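Local coordinates for inosine-uridine nucleoside N-ribohydrolase (Xanthomonas oryzae pv. oryzae, PDB 4KL0), which binds calcium and probably hydrolyses N-glycosidic bonds such as those of nucleosides, although its own substrate is not established, at residues D29-T34 and R133-R138; I48-Q53 and L87-V92. All coordinates share one frame; numbering follows the deposited sequence.

The two contacts lie in one Rossmann-like sheet-and-helix domain, and contact 2 is nested in the chain between the two halves of contact 1. Contact 1 presses helix 133-141 against strand 28-34 and is mostly buried: a methionine among leucine and phenylalanine side chains, with charge only at its outer end. Contact 2 involves helix 41-54, which follows that strand directly but covers the other face of the sheet. There it meets the loop after helix 70-86, is only partly buried, and combines a lysine-to-carbonyl hydrogen bond with leucine packing. Their centres are about 15 Å apart, and they do not touch.

Contact 1 (D29-T34 and R133-R138); sequences DTLLFT and RAMCER
M135 is the side chain that reaches from helix 133-141 down to strand 28-34. Its CB points at the strand, and the chain is straight beyond CG (chi2 179°), so sulfur and methyl are carried to the strand itself. Along the way CG passes CD2 of L31 at 4.1 Å. SD comes next, 3.5 Å from CZ of F33 in a Met-aromatic contact; it lies oblique to the ring, 49° off the normal. The tip, CE, goes deepest. It sits over one face of the F33 ring, displaced toward the rim and 4.3 Å from the centroid, which makes a CH-pi contact. The same methyl packs 3.7 Å from CB of L31 and 3.8 Å from the backbone O of L32, so it touches three successive strand residues. L31 and M135 run past each other in opposite directions, giving contact along their lengths.

At the outer end, OD2 of D29 and NH1 of R138 are 4.2 Å apart, beyond a salt bridge, though the opposite charges probably still attract. The carboxylate and guanidinium planes stand 83° apart. Each group has its salt bridge elsewhere, D29 OD2 with R59 and R138 NE with D62.

Segment 133-138 runs roughly antiparallel to segment 29-34, before the chain enters strand 146-150, the neighbour that hydrogen-bonds to D29 and L31. L160 of helix 155-163 closes in on L31 and M135, while V64 of strand 58-65 also touches M135.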
ATOM      1  N   ASP A  29      -7.401  -4.240  14.556  1.00 19.99           N
ATOM      2  CA  ASP A  29      -6.891  -2.866  14.568  1.00 18.92           C
ATOM      3  C   ASP A  29      -5.588  -2.827  13.775  1.00 21.38           C
ATOM      4  O   ASP A  29      -4.744  -3.733  13.936  1.00 19.91           O
ATOM      5  CB  ASP A  29      -6.645  -2.371  15.994  1.00 19.80           C
ATOM      6  CG  ASP A  29      -7.898  -1.805  16.627  1.00 26.99           C
ATOM      7  OD1 ASP A  29      -8.970  -1.869  15.983  1.00 26.72           O
ATOM      8  OD2 ASP A  29      -7.822  -1.273  17.764  1.00 31.94           O
ATOM      9  N   THR A  30      -5.430  -1.788  12.938  1.00 17.77           N
ATOM     10  CA  THR A  30      -4.359  -1.779  11.920  1.00 16.88           C
ATOM     11  C   THR A  30      -3.563  -0.503  11.961  1.00 16.87           C
ATOM     12  O   THR A  30      -4.140   0.586  12.014  1.00 16.77           O
ATOM     13  CB  THR A  30      -4.966  -1.975  10.499  1.00 16.07           C
ATOM     14  OG1 THR A  30      -5.597  -3.265  10.410  1.00 20.67           O
ATOM     15  CG2 THR A  30      -3.882  -1.873   9.420  1.00 17.06           C
ATOM     16  N   LEU A  31      -2.228  -0.644  11.942  1.00 14.65           N
ATOM     17  CA  LEU A  31      -1.273   0.482  11.871  1.00 12.65           C
ATOM     18  C   LEU A  31      -0.669   0.453  10.449  1.00 15.31           C
ATOM     19  O   LEU A  31      -0.138  -0.618  10.004  1.00 15.04           O
ATOM     20  CB  LEU A  31      -0.122   0.312  12.877  1.00 13.85           C
ATOM     21  CG  LEU A  31      -0.617  -0.097  14.272  1.00 15.26           C
ATOM     22  CD1 LEU A  31       0.619  -0.353  15.192  1.00 17.94           C
ATOM     23  CD2 LEU A  31      -1.508   0.953  14.853  1.00 15.99           C
ATOM     24  N   LEU A  32      -0.793   1.576   9.739  1.00 13.33           N
ATOM     25  CA  LEU A  32      -0.388   1.656   8.322  1.00 10.92           C
ATOM     26  C   LEU A  32       0.743   2.668   8.164  1.00 13.77           C
ATOM     27  O   LEU A  32       0.703   3.785   8.699  1.00 13.60           O
ATOM     28  CB  LEU A  32      -1.620   2.045   7.499  1.00 11.63           C
ATOM     29  CG  LEU A  32      -1.476   2.138   6.001  1.00 12.83           C
ATOM     30  CD1 LEU A  32      -1.133   0.741   5.427  1.00 14.44           C
ATOM     31  CD2 LEU A  32      -2.803   2.628   5.311  1.00 13.01           C
ATOM     32  N   PHE A  33       1.760   2.281   7.376  1.00 11.67           N
ATOM     33  CA  PHE A  33       2.923   3.118   7.085  1.00  9.33           C
ATOM     34  C   PHE A  33       2.955   3.324   5.576  1.00 10.76           C
ATOM     35  O   PHE A  33       2.951   2.345   4.830  1.00 10.79           O
ATOM     36  CB  PHE A  33       4.198   2.383   7.552  1.00 12.16           C
ATOM     37  CG  PHE A  33       4.171   2.053   9.007  1.00 11.49           C
ATOM     38  CD1 PHE A  33       4.811   2.888   9.928  1.00 13.71           C
ATOM     39  CD2 PHE A  33       3.527   0.907   9.437  1.00 13.16           C
ATOM     40  CE1 PHE A  33       4.725   2.573  11.329  1.00 14.88           C
ATOM     41  CE2 PHE A  33       3.446   0.601  10.823  1.00 12.80           C
ATOM     42  CZ  PHE A  33       4.095   1.467  11.738  1.00 12.93           C
ATOM     43  N   THR A  34       2.862   4.575   5.111  1.00 10.26           N
ATOM     44  CA  THR A  34       2.434   4.837   3.719  1.00 10.43           C
ATOM     45  C   THR A  34       3.010   6.137   3.158  1.00 11.99           C
ATOM     46  O   THR A  34       3.496   6.985   3.916  1.00 13.14           O
ATOM     47  CB  THR A  34       0.915   4.906   3.728  1.00 10.80           C
ATOM     48  OG1 THR A  34       0.383   5.191   2.429  1.00 11.94           O
ATOM     49  CG2 THR A  34       0.417   5.965   4.683  1.00 12.73           C
ATOM     50  N   ARG A 133       4.252   8.191  18.073  1.00 26.71           N
ATOM     51  CA  ARG A 133       3.892   8.300  19.494  1.00 28.70           C
ATOM     52  C   ARG A 133       2.523   7.676  19.804  1.00 26.38           C
ATOM     53  O   ARG A 133       2.371   6.833  20.723  1.00 26.48           O
ATOM     54  CB  ARG A 133       3.888   9.760  19.940  1.00 28.71           C
ATOM     55  CG  ARG A 133       3.888   9.839  21.463  1.00 35.02           C
ATOM     56  CD  ARG A 133       5.280   9.486  22.011  1.00 37.36           C
ATOM     57  NE  ARG A 133       5.358   8.196  22.720  1.00 40.06           N
ATOM     58  CZ  ARG A 133       6.466   7.441  22.770  1.00 40.08           C
ATOM     59  NH1 ARG A 133       7.577   7.836  22.143  1.00 43.66           N
ATOM     60  NH2 ARG A 133       6.476   6.281  23.431  1.00 41.02           N
ATOM     61  N   ALA A 134       1.520   8.053  19.015  1.00 27.82           N
ATOM     62  CA  ALA A 134       0.182   7.502  19.229  1.00 23.78           C
ATOM     63  C   ALA A 134       0.142   5.991  19.043  1.00 25.08           C
ATOM     64  O   ALA A 134      -0.578   5.329  19.752  1.00 24.27           O
ATOM     65  CB  ALA A 134      -0.869   8.209  18.351  1.00 24.29           C
ATOM     66  N   MET A 135       0.888   5.445  18.063  1.00 22.51           N
ATOM     67  CA  MET A 135       0.955   4.000  17.881  1.00 21.53           C
ATOM     68  C   MET A 135       1.507   3.337  19.146  1.00 24.87           C
ATOM     69  O   MET A 135       1.055   2.245  19.524  1.00 24.25           O
ATOM     70  CB  MET A 135       1.813   3.628  16.643  1.00 22.66           C
ATOM     71  CG  MET A 135       1.134   4.013  15.301  1.00 18.27           C
ATOM     72  SD  MET A 135       2.236   3.549  13.873  1.00  9.11           S
ATOM     73  CE  MET A 135       1.010   3.800  12.468  1.00 17.04           C
ATOM     74  N   CYS A 136       2.532   3.958  19.740  1.00 23.34           N
ATOM     75  CA  CYS A 136       3.119   3.436  20.980  1.00 24.91           C
ATOM     76  C   CYS A 136       2.045   3.359  22.087  1.00 28.92           C
ATOM     77  O   CYS A 136       1.822   2.281  22.717  1.00 27.90           O
ATOM     78  CB  CYS A 136       4.296   4.298  21.451  1.00 28.75           C
ATOM     79  SG  CYS A 136       5.841   4.088  20.516  1.00 32.51           S
ATOM     80  N   GLU A 137       1.389   4.495  22.325  1.00 28.00           N
ATOM     81  CA  GLU A 137       0.316   4.559  23.332  1.00 29.35           C
ATOM     82  C   GLU A 137      -0.767   3.532  23.065  1.00 30.22           C
ATOM     83  O   GLU A 137      -1.316   2.932  23.991  1.00 31.08           O
ATOM     84  CB  GLU A 137      -0.299   5.949  23.377  1.00 30.52           C
ATOM     85  CG  GLU A 137       0.700   7.056  23.695  1.00 35.55           C
ATOM     86  CD  GLU A 137       0.012   8.402  23.912  1.00 42.97           C
ATOM     87  OE1 GLU A 137      -1.200   8.406  24.258  1.00 51.16           O
ATOM     88  OE2 GLU A 137       0.663   9.459  23.732  1.00 45.61           O
ATOM     89  N   ARG A 138      -1.079   3.302  21.789  1.00 26.73           N
ATOM     90  CA  ARG A 138      -2.102   2.343  21.456  1.00 24.21           C
ATOM     91  C   ARG A 138      -1.666   0.878  21.659  1.00 27.79           C
ATOM     92  O   ARG A 138      -2.475   0.048  22.073  1.00 30.45           O
ATOM     93  CB  ARG A 138      -2.653   2.595  20.027  1.00 23.96           C
ATOM     94  CG  ARG A 138      -3.711   1.558  19.622  1.00 24.09           C
ATOM     95  CD  ARG A 138      -4.314   1.870  18.243  1.00 24.75           C
ATOM     96  NE  ARG A 138      -4.857   3.219  18.160  1.00 23.96           N
ATOM     97  CZ  ARG A 138      -6.091   3.512  18.569  1.00 21.54           C
ATOM     98  NH1 ARG A 138      -6.849   2.547  19.097  1.00 27.06           N
ATOM     99  NH2 ARG A 138      -6.566   4.762  18.441  1.00 26.87           N
TER

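Contact 2 (I48-Q53 and L87-V92); sequences IAKQLQ and LALPDV
A Schellman motif ends helix 70-86, and it is here that K50 of helix 41-54 meets the chain. A88, with positive phi, is the C-prime residue that turns the backbone out of the helix, and the carbonyl of L87 just before it takes a hydrogen bond from K50: NZ to O, 2.9 Å. The donor approaches at a C=O...N angle of 143°, tilted 33° out of the carbonyl plane. K50 gets there by wrapping round its target. Its chain bends at chi2 (62°) and again at chi4, which brings CD to 3.2 Å from the same L87 O and curls the ammonium group back over it. A positive charge at the C-terminal end of a helix probably also gains from the helix dipole. NZ has a second, weak bond to the backbone O of A372.

Beside this hydrogen bond L89 packs with both methyls against K50. CD1 lies against CB of K50 at 3.8 Å, while CD2 is 3.7 Å from CD of the same lysine. CD2 also meets the amide of Q53, with NE2 at 3.5 Å. That amide is held from elsewhere, because its OE1 accepts a hydrogen bond from the backbone N of L60 in strand 58-65. L87 adds its CD1, 4.3 Å from CB of K50.

A type I turn from L89 to V92 leads into strand 93-96, with K81 bonding to the O of V92. Helix 41-54 links strands 28-34 and 58-65, and helix 70-86 links 58-65 to 93-96; such successive beta-alpha-beta crossovers, their helices side by side on one face of a parallel sheet, are typical of Rossmann-like folds.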
ATOM      1  N   ILE A  48      -9.879   0.670  -0.572  1.00 11.74           N
ATOM      2  CA  ILE A  48     -10.321  -0.655  -0.145  1.00 13.70           C
ATOM      3  C   ILE A  48     -10.354  -0.866   1.356  1.00 13.08           C
ATOM      4  O   ILE A  48     -11.189  -1.633   1.821  1.00 14.55           O
ATOM      5  CB  ILE A  48      -9.608  -1.804  -0.801  1.00 11.91           C
ATOM      6  CG1 ILE A  48      -8.158  -1.908  -0.371  1.00 14.42           C
ATOM      7  CG2 ILE A  48      -9.682  -1.673  -2.370  1.00 13.73           C
ATOM      8  CD1 ILE A  48      -7.535  -3.267  -0.709  1.00 15.59           C
ATOM      9  N   ALA A  49      -9.484  -0.193   2.119  1.00 11.38           N
ATOM     10  CA  ALA A  49      -9.548  -0.278   3.583  1.00 12.67           C
ATOM     11  C   ALA A  49     -10.875   0.263   4.094  1.00 13.47           C
ATOM     12  O   ALA A  49     -11.386  -0.255   5.089  1.00 14.12           O
ATOM     13  CB  ALA A  49      -8.399   0.450   4.254  1.00 13.12           C
ATOM     14  N   LYS A  50     -11.416   1.307   3.469  1.00 12.75           N
ATOM     15  CA  LYS A  50     -12.724   1.807   3.911  1.00 14.83           C
ATOM     16  C   LYS A  50     -13.775   0.722   3.879  1.00 15.98           C
ATOM     17  O   LYS A  50     -14.522   0.579   4.861  1.00 15.94           O
ATOM     18  CB  LYS A  50     -13.187   2.987   3.052  1.00 16.01           C
ATOM     19  CG  LYS A  50     -14.654   3.302   3.138  1.00 16.38           C
ATOM     20  CD  LYS A  50     -15.063   3.690   4.546  1.00 19.13           C
ATOM     21  CE  LYS A  50     -16.594   3.899   4.534  1.00 19.79           C
ATOM     22  NZ  LYS A  50     -17.033   4.666   3.295  1.00 27.28           N
ATOM     23  N   GLN A  51     -13.818  -0.068   2.801  1.00 14.86           N
ATOM     24  CA  GLN A  51     -14.826  -1.109   2.707  1.00 14.53           C
ATOM     25  C   GLN A  51     -14.508  -2.239   3.676  1.00 16.48           C
ATOM     26  O   GLN A  51     -15.405  -2.831   4.286  1.00 17.83           O
ATOM     27  CB  GLN A  51     -14.937  -1.663   1.284  1.00 13.80           C
ATOM     28  CG  GLN A  51     -16.080  -2.659   1.158  1.00 16.56           C
ATOM     29  CD  GLN A  51     -17.432  -2.070   1.415  1.00 19.76           C
ATOM     30  OE1 GLN A  51     -17.669  -0.842   1.290  1.00 19.88           O
ATOM     31  NE2 GLN A  51     -18.349  -2.950   1.785  1.00 21.96           N
ATOM     32  N   LEU A  52     -13.230  -2.579   3.816  1.00 13.41           N
ATOM     33  CA  LEU A  52     -12.880  -3.617   4.758  1.00 14.07           C
ATOM     34  C   LEU A  52     -13.230  -3.208   6.183  1.00 15.88           C
ATOM     35  O   LEU A  52     -13.581  -4.070   6.990  1.00 17.89           O
ATOM     36  CB  LEU A  52     -11.402  -4.007   4.607  1.00 15.35           C
ATOM     37  CG  LEU A  52     -11.150  -4.720   3.292  1.00 14.05           C
ATOM     38  CD1 LEU A  52      -9.630  -4.617   2.989  1.00 13.73           C
ATOM     39  CD2 LEU A  52     -11.620  -6.215   3.276  1.00 15.85           C
ATOM     40  N   GLN A  53     -13.112  -1.924   6.512  1.00 15.40           N
ATOM     41  CA  GLN A  53     -13.522  -1.441   7.831  1.00 16.07           C
ATOM     42  C   GLN A  53     -15.036  -1.483   7.942  1.00 17.18           C
ATOM     43  O   GLN A  53     -15.581  -1.968   8.962  1.00 19.07           O
ATOM     44  CB  GLN A  53     -13.027  -0.000   8.046  1.00 18.25           C
ATOM     45  CG  GLN A  53     -13.346   0.534   9.425  1.00 17.48           C
ATOM     46  CD  GLN A  53     -12.385   1.584   9.888  1.00 17.46           C
ATOM     47  OE1 GLN A  53     -11.174   1.540   9.542  1.00 18.36           O
ATOM     48  NE2 GLN A  53     -12.898   2.589  10.631  1.00 20.53           N
ATOM     49  N   LEU A  87     -13.710   9.614   2.455  1.00 14.51           N
ATOM     50  CA  LEU A  87     -14.165   8.221   2.541  1.00 15.70           C
ATOM     51  C   LEU A  87     -14.988   8.004   3.813  1.00 18.07           C
ATOM     52  O   LEU A  87     -15.341   6.888   4.124  1.00 19.11           O
ATOM     53  CB  LEU A  87     -12.944   7.266   2.598  1.00 16.36           C
ATOM     54  CG  LEU A  87     -12.062   7.175   1.360  1.00 12.85           C
ATOM     55  CD1 LEU A  87     -10.819   6.309   1.731  1.00 14.34           C
ATOM     56  CD2 LEU A  87     -12.834   6.580   0.154  1.00 14.98           C
ATOM     57  N   ALA A  88     -15.311   9.065   4.545  1.00 17.98           N
ATOM     58  CA  ALA A  88     -16.032   8.946   5.829  1.00 17.07           C
ATOM     59  C   ALA A  88     -15.345   7.949   6.772  1.00 22.47           C
ATOM     60  O   ALA A  88     -15.973   7.041   7.359  1.00 20.85           O
ATOM     61  CB  ALA A  88     -17.488   8.553   5.609  1.00 19.83           C
ATOM     62  N   LEU A  89     -14.024   8.102   6.865  1.00 18.19           N
ATOM     63  CA  LEU A  89     -13.253   7.484   7.921  1.00 17.40           C
ATOM     64  C   LEU A  89     -12.724   8.642   8.753  1.00 18.51           C
ATOM     65  O   LEU A  89     -11.513   8.946   8.767  1.00 17.52           O
ATOM     66  CB  LEU A  89     -12.116   6.696   7.314  1.00 20.11           C
ATOM     67  CG  LEU A  89     -12.538   5.403   6.611  1.00 17.54           C
ATOM     68  CD1 LEU A  89     -11.312   4.875   5.823  1.00 17.83           C
ATOM     69  CD2 LEU A  89     -13.093   4.333   7.583  1.00 20.75           C
ATOM     70  N   PRO A  90     -13.617   9.324   9.492  1.00 19.98           N
ATOM     71  CA  PRO A  90     -13.190  10.552  10.146  1.00 18.65           C
ATOM     72  C   PRO A  90     -12.192  10.442  11.318  1.00 18.29           C
ATOM     73  O   PRO A  90     -11.596  11.466  11.694  1.00 23.14           O
ATOM     74  CB  PRO A  90     -14.519  11.078  10.746  1.00 19.89           C
ATOM     75  CG  PRO A  90     -15.226   9.890  11.040  1.00 22.43           C
ATOM     76  CD  PRO A  90     -15.005   8.976   9.863  1.00 21.11           C
ATOM     77  N   ASP A  91     -12.003   9.249  11.874  1.00 20.11           N
ATOM     78  CA  ASP A  91     -11.232   9.125  13.105  1.00 19.55           C
ATOM     79  C   ASP A  91      -9.850   8.535  12.924  1.00 20.27           C
ATOM     80  O   ASP A  91      -9.119   8.362  13.893  1.00 21.78           O
ATOM     81  CB  ASP A  91     -12.021   8.314  14.132  1.00 23.12           C
ATOM     82  CG  ASP A  91     -13.370   8.989  14.501  1.00 25.13           C
ATOM     83  OD1 ASP A  91     -13.430  10.253  14.499  1.00 27.01           O
ATOM     84  OD2 ASP A  91     -14.353   8.246  14.757  1.00 28.95           O
ATOM     85  N   VAL A  92      -9.482   8.220  11.678  1.00 18.45           N
ATOM     86  CA  VAL A  92      -8.105   7.831  11.402  1.00 16.79           C
ATOM     87  C   VAL A  92      -7.132   8.928  11.828  1.00 16.08           C
ATOM     88  O   VAL A  92      -7.185  10.099  11.369  1.00 17.26           O
ATOM     89  CB  VAL A  92      -7.961   7.493   9.882  1.00 15.93           C
ATOM     90  CG1 VAL A  92      -6.540   7.108   9.586  1.00 16.19           C
ATOM     91  CG2 VAL A  92      -8.938   6.393   9.492  1.00 16.05           C
TER